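Local coordinates for methanol--corrinoid protein co-methyltransferase (Methanosarcina barkeri, PDB 2I2X) that catalyses transfer of the methyl group of methanol to the cob(I)amide carried by its partner protein MtaC, a zinc-dependent step of methanogenesis, at residues G167-F172 with Y186-G192; G192-E197 with P252-A257; N388-K394 with L432-M436. All blocks are in the same frame, centred on the assembly; numbering follows the deposited sequence.

Interaction 1: residues G167-F172 with Y186-G192; sequences GGKEVF and YSIGCLG
The backbones of 167-172 and 186-192 come close at glycines, with Gly-168 CA 4.4 Å from Ser-187 CA and Gly-167 CA 4.6 Å from Gly-192 CA. No hydrogen bond crosses; instead Gly-168 CA lies 3.5 Å from Ser-187 O in a nearly straight CA-H...O contact, the angle at the hydrogen being 162°. A beta carbon on Gly-168 would fall 2.1 Å from Ser-187 O, and its phi of 83° would jam that carbon against the preceding carbonyl, two separate reasons for glycine. Gly-168 is also the N-cap of the short helix that follows, its O accepting from Phe-172 N. Over this first turn sits Ser-187, whose CB is 3.3 Å from Gly-168 O. With a chi1 of 49°, Ser-187 OG stands between its own backbone N and carbonyl carbon, which keeps it within hydrogen-bonding range of Gly-183 O one turn earlier while it borders the edge of the Phe-172 ring.

Two apolar patches flank the serine. On one, Leu-191 CD1 meets Val-171 CG2 at 4.0 Å, the two side chains crossing at about a right angle; Leu-191 CG also lies over a face of the Tyr-186 ring, toward its rim, and the edge of that ring receives Val-171 CG1. On the other, Phe-172 CD1 approaches Ile-188 CD1 at 4.1 Å. Tyr-186 O accepts from both Cys-190 N and Leu-191 N, evidence of a pi-type widening here.

In this TIM barrel the contact folds the segment after strand 160-163, with its short helix 169-176, onto helix 181-210, which leads to strand 213-216. Lys-169 points the other way and touches the corrinoid, Phe-172 reaches helix 220-230, and Val-171 and Tyr-186 pack against helix 436-450.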
loop_
_atom_site.group_PDB
_atom_site.type_symbol
_atom_site.label_atom_id
_atom_site.label_comp_id
_atom_site.label_asym_id
_atom_site.label_seq_id
_atom_site.Cartn_x
_atom_site.Cartn_y
_atom_site.Cartn_z
ATOM N N GLY A 167 27.216 -14.520 -3.560
ATOM C CA GLY A 167 28.575 -14.746 -3.032
ATOM C C GLY A 167 28.661 -14.626 -1.512
ATOM O O GLY A 167 28.307 -13.595 -0.940
ATOM N N GLY A 168 29.120 -15.681 -0.856
ATOM C CA GLY A 168 29.307 -15.651 0.595
ATOM C C GLY A 168 28.044 -15.941 1.406
ATOM O O GLY A 168 28.073 -15.931 2.647
ATOM N N LYS A 169 26.934 -16.206 0.725
ATOM C CA LYS A 169 25.660 -16.462 1.386
ATOM C C LYS A 169 25.715 -17.628 2.394
ATOM O O LYS A 169 25.195 -17.522 3.513
ATOM C CB LYS A 169 24.587 -16.682 0.307
ATOM C CG LYS A 169 23.232 -17.146 0.772
ATOM C CD LYS A 169 22.210 -17.026 -0.360
ATOM C CE LYS A 169 22.046 -18.299 -1.166
ATOM N NZ LYS A 169 20.915 -19.120 -0.685
ATOM N N GLU A 170 26.359 -18.729 2.006
ATOM C CA GLU A 170 26.390 -19.950 2.820
ATOM C C GLU A 170 27.134 -19.755 4.149
ATOM O O GLU A 170 26.685 -20.228 5.192
ATOM C CB GLU A 170 26.944 -21.148 2.010
ATOM C CG GLU A 170 28.497 -21.250 1.814
ATOM C CD GLU A 170 29.136 -20.084 1.016
ATOM O OE1 GLU A 170 29.094 -18.920 1.486
ATOM O OE2 GLU A 170 29.726 -20.342 -0.056
ATOM N N VAL A 171 28.258 -19.046 4.120
ATOM C CA VAL A 171 28.988 -18.786 5.355
ATOM C C VAL A 171 28.319 -17.705 6.197
ATOM O O VAL A 171 28.340 -17.784 7.433
ATOM C CB VAL A 171 30.490 -18.474 5.110
ATOM C CG1 VAL A 171 31.203 -18.221 6.436
ATOM C CG2 VAL A 171 31.141 -19.628 4.379
ATOM N N PHE A 172 27.719 -16.709 5.536
ATOM C CA PHE A 172 26.915 -15.696 6.229
ATOM C C PHE A 172 25.763 -16.319 7.029
ATOM O O PHE A 172 25.553 -15.970 8.200
ATOM C CB PHE A 172 26.355 -14.622 5.268
ATOM C CG PHE A 172 25.256 -13.793 5.892
ATOM C CD1 PHE A 172 25.566 -12.646 6.616
ATOM C CD2 PHE A 172 23.926 -14.219 5.834
ATOM C CE1 PHE A 172 24.597 -11.915 7.239
ATOM C CE2 PHE A 172 22.931 -13.494 6.475
ATOM C CZ PHE A 172 23.272 -12.333 7.174
ATOM N N TYR A 186 34.240 -12.249 6.783
ATOM C CA TYR A 186 34.759 -13.112 5.758
ATOM C C TYR A 186 33.724 -13.327 4.662
ATOM O O TYR A 186 34.027 -13.122 3.475
ATOM C CB TYR A 186 35.234 -14.433 6.383
ATOM C CG TYR A 186 35.775 -15.456 5.426
ATOM C CD1 TYR A 186 36.944 -15.222 4.695
ATOM C CD2 TYR A 186 35.157 -16.711 5.296
ATOM C CE1 TYR A 186 37.486 -16.219 3.837
ATOM C CE2 TYR A 186 35.682 -17.709 4.432
ATOM C CZ TYR A 186 36.838 -17.445 3.724
ATOM O OH TYR A 186 37.321 -18.401 2.881
ATOM N N SER A 187 32.520 -13.747 5.052
ATOM C CA SER A 187 31.430 -13.993 4.090
ATOM C C SER A 187 31.099 -12.805 3.228
ATOM O O SER A 187 31.052 -12.912 2.004
ATOM C CB SER A 187 30.145 -14.483 4.781
ATOM O OG SER A 187 29.818 -13.665 5.871
ATOM N N ILE A 188 30.915 -11.661 3.861
ATOM C CA ILE A 188 30.473 -10.481 3.128
ATOM C C ILE A 188 31.661 -9.751 2.503
ATOM O O ILE A 188 31.732 -9.539 1.286
ATOM C CB ILE A 188 29.664 -9.487 4.059
ATOM C CG1 ILE A 188 28.517 -10.213 4.788
ATOM C CG2 ILE A 188 29.206 -8.290 3.282
ATOM C CD1 ILE A 188 27.872 -9.385 5.891
ATOM N N GLY A 189 32.584 -9.339 3.354
ATOM C CA GLY A 189 33.756 -8.585 2.902
ATOM C C GLY A 189 34.670 -9.360 1.960
ATOM O O GLY A 189 35.080 -8.832 0.946
ATOM N N CYS A 190 34.965 -10.618 2.260
ATOM C CA CYS A 190 35.952 -11.324 1.443
ATOM C C CYS A 190 35.328 -12.157 0.332
ATOM O O CYS A 190 35.506 -11.857 -0.861
ATOM C CB CYS A 190 36.899 -12.135 2.331
ATOM S SG CYS A 190 37.659 -11.070 3.624
ATOM N N LEU A 191 34.572 -13.188 0.718
ATOM C CA LEU A 191 34.006 -14.058 -0.284
ATOM C C LEU A 191 33.126 -13.218 -1.184
ATOM O O LEU A 191 33.308 -13.230 -2.414
ATOM C CB LEU A 191 33.228 -15.194 0.337
ATOM C CG LEU A 191 33.942 -16.125 1.315
ATOM C CD1 LEU A 191 32.955 -17.193 1.787
ATOM C CD2 LEU A 191 35.209 -16.777 0.714
ATOM N N GLY A 192 32.221 -12.439 -0.581
ATOM C CA GLY A 192 31.345 -11.544 -1.336
ATOM C C GLY A 192 32.080 -10.713 -2.368
ATOM O O GLY A 192 31.693 -10.663 -3.529
#

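Interaction 2: residues G192-E197 with P252-A257; sequences GSIDME and PRSLVA
Met-196 lays its sulfur over the Arg-253 guanidinium: SD is 3.4 Å from CZ, above the centre of one face, and the two side chains cross at about a right angle. The thioether gets there by curling, with chi2 -73° and chi3 -66°, a bend that also brings Met-196 CE to 3.6 Å from Ala-257 CB. Ringed by Arg-253, Ser-254, Val-256 and Ala-257, Met-196 is a knob in a hole of the facing helix.

The plane beneath the sulfur is fixed by several bonds. Arg-253 NH1 donates to Ser-254 OG at 3.0 Å, somewhat tilted from the guanidinium plane, while NE and NH2 form salt bridges with Asp-219 and Asp-217; Ser-254 OG is in turn bonded to Glu-272. The buried positive charge is therefore probably well balanced, and the sulfur meets a group with little freedom to turn.

Val-256 works the other flank with its two methyls turned to different residues. Its CG1 rests 3.6 Å from Met-196 CB and only 3.4 Å from Glu-197 N, while CG2 faces the Ser-193 side chain, whose OG is hydrogen-bonded to Gly-189 O in its own helix. At the near end Arg-253 CG lies 3.9 Å from Gly-192 C, and a beta carbon on that glycine would crowd it.

The segment axes approach to 8.3 Å at 8°, almost parallel, consistent with two neighbouring outer helices of a beta/alpha barrel. Helix 181-210 leads into strand 213-216, and helix 240-259 follows after helix 220-230; helix 389-409 covers both through Ile-389 on Ser-193 and Ala-393 on Pro-252, whereas Arg-253 reaches inward to within about 9 Å of the zinc ion, side chain to metal.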
loop_
_atom_site.group_PDB
_atom_site.type_symbol
_atom_site.label_atom_id
_atom_site.label_comp_id
_atom_site.label_asym_id
_atom_site.label_seq_id
_atom_site.Cartn_x
_atom_site.Cartn_y
_atom_site.Cartn_z
ATOM N N GLY A 192 32.221 -12.439 -0.581
ATOM C CA GLY A 192 31.345 -11.544 -1.336
ATOM C C GLY A 192 32.080 -10.713 -2.368
ATOM O O GLY A 192 31.693 -10.663 -3.529
ATOM N N SER A 193 33.139 -10.038 -1.946
ATOM C CA SER A 193 33.889 -9.166 -2.851
ATOM C C SER A 193 34.521 -9.927 -4.044
ATOM O O SER A 193 34.532 -9.443 -5.187
ATOM C CB SER A 193 34.956 -8.407 -2.055
ATOM O OG SER A 193 34.380 -7.403 -1.192
ATOM N N ILE A 194 35.023 -11.129 -3.779
ATOM C CA ILE A 194 35.662 -11.922 -4.820
ATOM C C ILE A 194 34.609 -12.309 -5.900
ATOM O O ILE A 194 34.854 -12.174 -7.100
ATOM C CB ILE A 194 36.414 -13.179 -4.194
ATOM C CG1 ILE A 194 37.659 -12.758 -3.418
ATOM C CG2 ILE A 194 36.799 -14.197 -5.231
ATOM C CD1 ILE A 194 37.939 -13.653 -2.231
ATOM N N ASP A 195 33.433 -12.760 -5.470
ATOM C CA ASP A 195 32.405 -13.174 -6.429
ATOM C C ASP A 195 31.879 -11.962 -7.194
ATOM O O ASP A 195 31.627 -12.050 -8.402
ATOM C CB ASP A 195 31.262 -13.935 -5.747
ATOM C CG ASP A 195 30.219 -14.443 -6.732
ATOM O OD1 ASP A 195 30.490 -15.400 -7.511
ATOM O OD2 ASP A 195 29.099 -13.872 -6.709
ATOM N N MET A 196 31.771 -10.827 -6.494
ATOM C CA MET A 196 31.269 -9.613 -7.093
ATOM C C MET A 196 32.143 -9.207 -8.267
ATOM O O MET A 196 31.637 -8.812 -9.313
ATOM C CB MET A 196 31.230 -8.483 -6.073
ATOM C CG MET A 196 30.108 -8.554 -5.085
ATOM S SD MET A 196 28.516 -8.144 -5.801
ATOM C CE MET A 196 28.715 -6.411 -6.199
ATOM N N GLU A 197 33.461 -9.305 -8.105
ATOM C CA GLU A 197 34.340 -8.951 -9.214
ATOM C C GLU A 197 34.229 -9.856 -10.456
ATOM O O GLU A 197 34.325 -9.367 -11.568
ATOM C CB GLU A 197 35.778 -8.819 -8.763
ATOM C CG GLU A 197 36.677 -8.368 -9.907
ATOM C CD GLU A 197 38.131 -8.669 -9.688
ATOM O OE1 GLU A 197 38.938 -8.078 -10.431
ATOM O OE2 GLU A 197 38.458 -9.478 -8.774
ATOM N N PRO A 252 31.696 -2.002 1.227
ATOM C CA PRO A 252 32.789 -2.335 0.259
ATOM C C PRO A 252 32.545 -3.587 -0.582
ATOM O O PRO A 252 33.053 -3.682 -1.698
ATOM C CB PRO A 252 34.040 -2.492 1.136
ATOM C CG PRO A 252 33.511 -2.749 2.519
ATOM C CD PRO A 252 32.126 -2.126 2.634
ATOM N N ARG A 253 31.773 -4.543 -0.078
ATOM C CA ARG A 253 31.347 -5.638 -0.942
ATOM C C ARG A 253 30.562 -5.107 -2.161
ATOM O O ARG A 253 30.905 -5.424 -3.308
ATOM C CB ARG A 253 30.531 -6.681 -0.177
ATOM C CG ARG A 253 29.849 -7.770 -1.086
ATOM C CD ARG A 253 28.457 -7.302 -1.588
ATOM N NE ARG A 253 27.663 -8.365 -2.200
ATOM C CZ ARG A 253 26.611 -8.162 -2.997
ATOM N NH1 ARG A 253 26.248 -6.930 -3.310
ATOM N NH2 ARG A 253 25.944 -9.204 -3.512
ATOM N N SER A 254 29.538 -4.278 -1.916
ATOM C CA SER A 254 28.686 -3.808 -3.006
ATOM C C SER A 254 29.428 -2.807 -3.883
ATOM O O SER A 254 29.174 -2.721 -5.080
ATOM C CB SER A 254 27.369 -3.234 -2.477
ATOM O OG SER A 254 26.581 -4.266 -1.871
ATOM N N LEU A 255 30.376 -2.087 -3.293
ATOM C CA LEU A 255 31.221 -1.177 -4.046
ATOM C C LEU A 255 31.921 -1.830 -5.252
ATOM O O LEU A 255 32.201 -1.157 -6.241
ATOM C CB LEU A 255 32.242 -0.533 -3.111
ATOM C CG LEU A 255 33.290 0.387 -3.745
ATOM C CD1 LEU A 255 32.668 1.648 -4.294
ATOM C CD2 LEU A 255 34.400 0.748 -2.764
ATOM N N VAL A 256 32.186 -3.137 -5.171
ATOM C CA VAL A 256 32.919 -3.869 -6.210
ATOM C C VAL A 256 32.263 -3.793 -7.599
ATOM O O VAL A 256 32.961 -3.634 -8.613
ATOM C CB VAL A 256 33.204 -5.379 -5.805
ATOM C CG1 VAL A 256 33.800 -6.146 -6.948
ATOM C CG2 VAL A 256 34.121 -5.471 -4.593
ATOM N N ALA A 257 30.936 -3.906 -7.645
ATOM C CA ALA A 257 30.189 -3.764 -8.890
ATOM C C ALA A 257 30.651 -2.538 -9.704
ATOM O O ALA A 257 30.856 -2.615 -10.927
ATOM C CB ALA A 257 28.707 -3.688 -8.587
#

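Interaction 3: residues N388-K394 with L432-M436; sequences NIYLRAK and LPDDM
Tyr-390 OH donates to Pro-433 O at 2.6 Å, lying in the carbonyl plane with a C=O...donor angle of 157°. The ring turns its edge to the 432-436 backbone, so that Asp-434 O also sits near the ring plane. Met-436 runs extended in the opposite direction past the tyrosine, its CG 3.5 Å from Tyr-390 CB, and ends with CE 3.7 Å from Ile-389 CG1. One turn on, Lys-394 forms a salt bridge from NZ to Asp-434 OD1 at 2.7 Å, meeting the oxygen nearly head-on down its C-O bond. Bends at chi3 (78°) and chi4 (59°) fold the amine to this oxygen, and Leu-391 CD1 packs beside the same carboxylate.

In the helical region that accompanies the TIM barrel of this barrel-and-helix-bundle subunit, these residues join the start of helix 389-409 to the connection between helices 416-430 and 436-450. With a phenylalanine in place of Tyr-390 the hydroxyl is gone, and Pro-433 O would probably be left without this donor, the connection being less firmly held against the helix.

Farther out, Phe-439 stacks with the Tyr-390 ring. Asn-388, the N-cap, accepts from Leu-391 N through OD1 at 2.8 Å, the donor standing above the carbonyl plane; ND2 of the same amide donates to a water that also bonds Asp-434 O and Met-436 N. A second water links Lys-394 NZ to Leu-432 O, and Asp-435 caps the next helix through Lys-438 N.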
loop_
_atom_site.group_PDB
_atom_site.type_symbol
_atom_site.label_atom_id
_atom_site.label_comp_id
_atom_site.label_asym_id
_atom_site.label_seq_id
_atom_site.Cartn_x
_atom_site.Cartn_y
_atom_site.Cartn_z
ATOM N N ASN A 388 42.807 -3.030 -0.826
ATOM C CA ASN A 388 42.750 -4.205 0.003
ATOM C C ASN A 388 41.295 -4.522 0.427
ATOM O O ASN A 388 40.702 -3.815 1.277
ATOM C CB ASN A 388 43.608 -3.895 1.228
ATOM C CG ASN A 388 43.899 -5.115 2.080
ATOM O OD1 ASN A 388 42.983 -5.844 2.479
ATOM N ND2 ASN A 388 45.185 -5.330 2.393
ATOM N N ILE A 389 40.723 -5.587 -0.133
ATOM C CA ILE A 389 39.302 -5.883 0.097
ATOM C C ILE A 389 38.967 -6.353 1.505
ATOM O O ILE A 389 37.846 -6.115 1.992
ATOM C CB ILE A 389 38.711 -6.877 -0.941
ATOM C CG1 ILE A 389 39.488 -8.212 -0.962
ATOM C CG2 ILE A 389 38.661 -6.227 -2.327
ATOM C CD1 ILE A 389 38.822 -9.306 -1.806
ATOM N N TYR A 390 39.899 -7.044 2.156
ATOM C CA TYR A 390 39.680 -7.436 3.544
ATOM C C TYR A 390 39.823 -6.231 4.456
ATOM O O TYR A 390 38.933 -5.906 5.242
ATOM C CB TYR A 390 40.696 -8.496 3.944
ATOM C CG TYR A 390 40.948 -8.650 5.428
ATOM C CD1 TYR A 390 39.997 -9.222 6.251
ATOM C CD2 TYR A 390 42.151 -8.246 5.995
ATOM C CE1 TYR A 390 40.209 -9.383 7.598
ATOM C CE2 TYR A 390 42.395 -8.410 7.375
ATOM C CZ TYR A 390 41.408 -8.995 8.167
ATOM O OH TYR A 390 41.600 -9.189 9.527
ATOM N N LEU A 391 40.968 -5.574 4.357
ATOM C CA LEU A 391 41.289 -4.496 5.249
ATOM C C LEU A 391 40.309 -3.332 5.133
ATOM O O LEU A 391 39.967 -2.727 6.147
ATOM C CB LEU A 391 42.742 -4.047 5.038
ATOM C CG LEU A 391 43.325 -3.031 6.037
ATOM C CD1 LEU A 391 43.117 -3.445 7.491
ATOM C CD2 LEU A 391 44.802 -2.743 5.734
ATOM N N ARG A 392 39.882 -2.992 3.918
ATOM C CA ARG A 392 38.873 -1.924 3.760
ATOM C C ARG A 392 37.553 -2.279 4.444
ATOM O O ARG A 392 36.925 -1.432 5.075
ATOM C CB ARG A 392 38.667 -1.507 2.291
ATOM C CG ARG A 392 37.867 -2.445 1.418
ATOM C CD ARG A 392 38.103 -2.097 -0.079
ATOM N NE ARG A 392 37.129 -2.757 -0.943
ATOM C CZ ARG A 392 36.860 -2.414 -2.201
ATOM N NH1 ARG A 392 37.511 -1.429 -2.807
ATOM N NH2 ARG A 392 35.920 -3.063 -2.858
ATOM N N ALA A 393 37.162 -3.543 4.338
ATOM C CA ALA A 393 35.967 -4.046 4.986
ATOM C C ALA A 393 36.095 -4.038 6.508
ATOM O O ALA A 393 35.143 -3.652 7.241
ATOM C CB ALA A 393 35.622 -5.440 4.472
ATOM N N LYS A 394 37.253 -4.466 7.003
ATOM C CA LYS A 394 37.481 -4.412 8.447
ATOM C C LYS A 394 37.420 -2.958 8.938
ATOM O O LYS A 394 36.835 -2.704 9.995
ATOM C CB LYS A 394 38.794 -5.080 8.819
ATOM C CG LYS A 394 39.085 -5.179 10.311
ATOM C CD LYS A 394 40.091 -6.320 10.599
ATOM C CE LYS A 394 41.583 -5.947 10.272
ATOM N NZ LYS A 394 42.100 -4.747 11.037
ATOM N N LEU A 432 41.614 -9.149 15.192
ATOM C CA LEU A 432 41.984 -9.738 13.913
ATOM C C LEU A 432 43.308 -9.179 13.408
ATOM O O LEU A 432 43.685 -8.074 13.776
ATOM C CB LEU A 432 40.880 -9.529 12.873
ATOM C CG LEU A 432 39.565 -10.261 13.170
ATOM C CD1 LEU A 432 38.381 -9.744 12.275
ATOM C CD2 LEU A 432 39.725 -11.799 13.126
ATOM N N PRO A 433 44.021 -9.940 12.567
ATOM C CA PRO A 433 45.287 -9.437 12.006
ATOM C C PRO A 433 45.067 -8.449 10.865
ATOM O O PRO A 433 44.062 -8.553 10.139
ATOM C CB PRO A 433 45.922 -10.697 11.438
ATOM C CG PRO A 433 44.732 -11.537 11.018
ATOM C CD PRO A 433 43.699 -11.296 12.087
ATOM N N ASP A 434 46.000 -7.521 10.661
ATOM C CA ASP A 434 45.857 -6.613 9.517
ATOM C C ASP A 434 46.117 -7.262 8.178
ATOM O O ASP A 434 45.575 -6.811 7.174
ATOM C CB ASP A 434 46.705 -5.346 9.661
ATOM C CG ASP A 434 45.908 -4.170 10.226
ATOM O OD1 ASP A 434 44.766 -4.372 10.699
ATOM O OD2 ASP A 434 46.429 -3.033 10.191
ATOM N N ASP A 435 46.913 -8.328 8.174
ATOM C CA ASP A 435 47.297 -9.046 6.951
ATOM C C ASP A 435 46.179 -9.925 6.393
ATOM O O ASP A 435 45.736 -10.891 7.048
ATOM C CB ASP A 435 48.535 -9.904 7.229
ATOM C CG ASP A 435 48.895 -10.804 6.070
ATOM O OD1 ASP A 435 49.514 -10.294 5.101
ATOM O OD2 ASP A 435 48.553 -12.020 6.116
ATOM N N MET A 436 45.771 -9.628 5.159
ATOM C CA MET A 436 44.685 -10.354 4.505
ATOM C C MET A 436 44.912 -11.863 4.389
ATOM O O MET A 436 44.048 -12.633 4.808
ATOM C CB MET A 436 44.371 -9.752 3.123
ATOM C CG MET A 436 43.206 -10.422 2.396
ATOM S SD MET A 436 42.729 -9.619 0.844
ATOM C CE MET A 436 41.934 -10.910 -0.100
HETATM O O HOH W 1 46.532 -6.999 4.355
HETATM O O HOH W 2 41.879 -5.599 13.721
#

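Interactions 1 and 2 are buried and follow one another on helix 181-210, sharing Gly-192, their centres about 10 Å apart; interaction 3 is a surface contact about 14 Å from each. The chemistry tracks this depth. Neither buried contact has a hydrogen bond between its segments: interaction 1 relies on glycine backbone proximity beside the corrinoid pocket, interaction 2 on a sulfur over a guanidinium between parallel helices. Interaction 3, away from the annotated sites, uses a hydroxyl bond, a salt bridge and bridging waters. Helix 389-409 ties it inward, Tyr-390 CD1 touching Cys-190 SG at 4.0 Å and Arg-392 packing on Val-256.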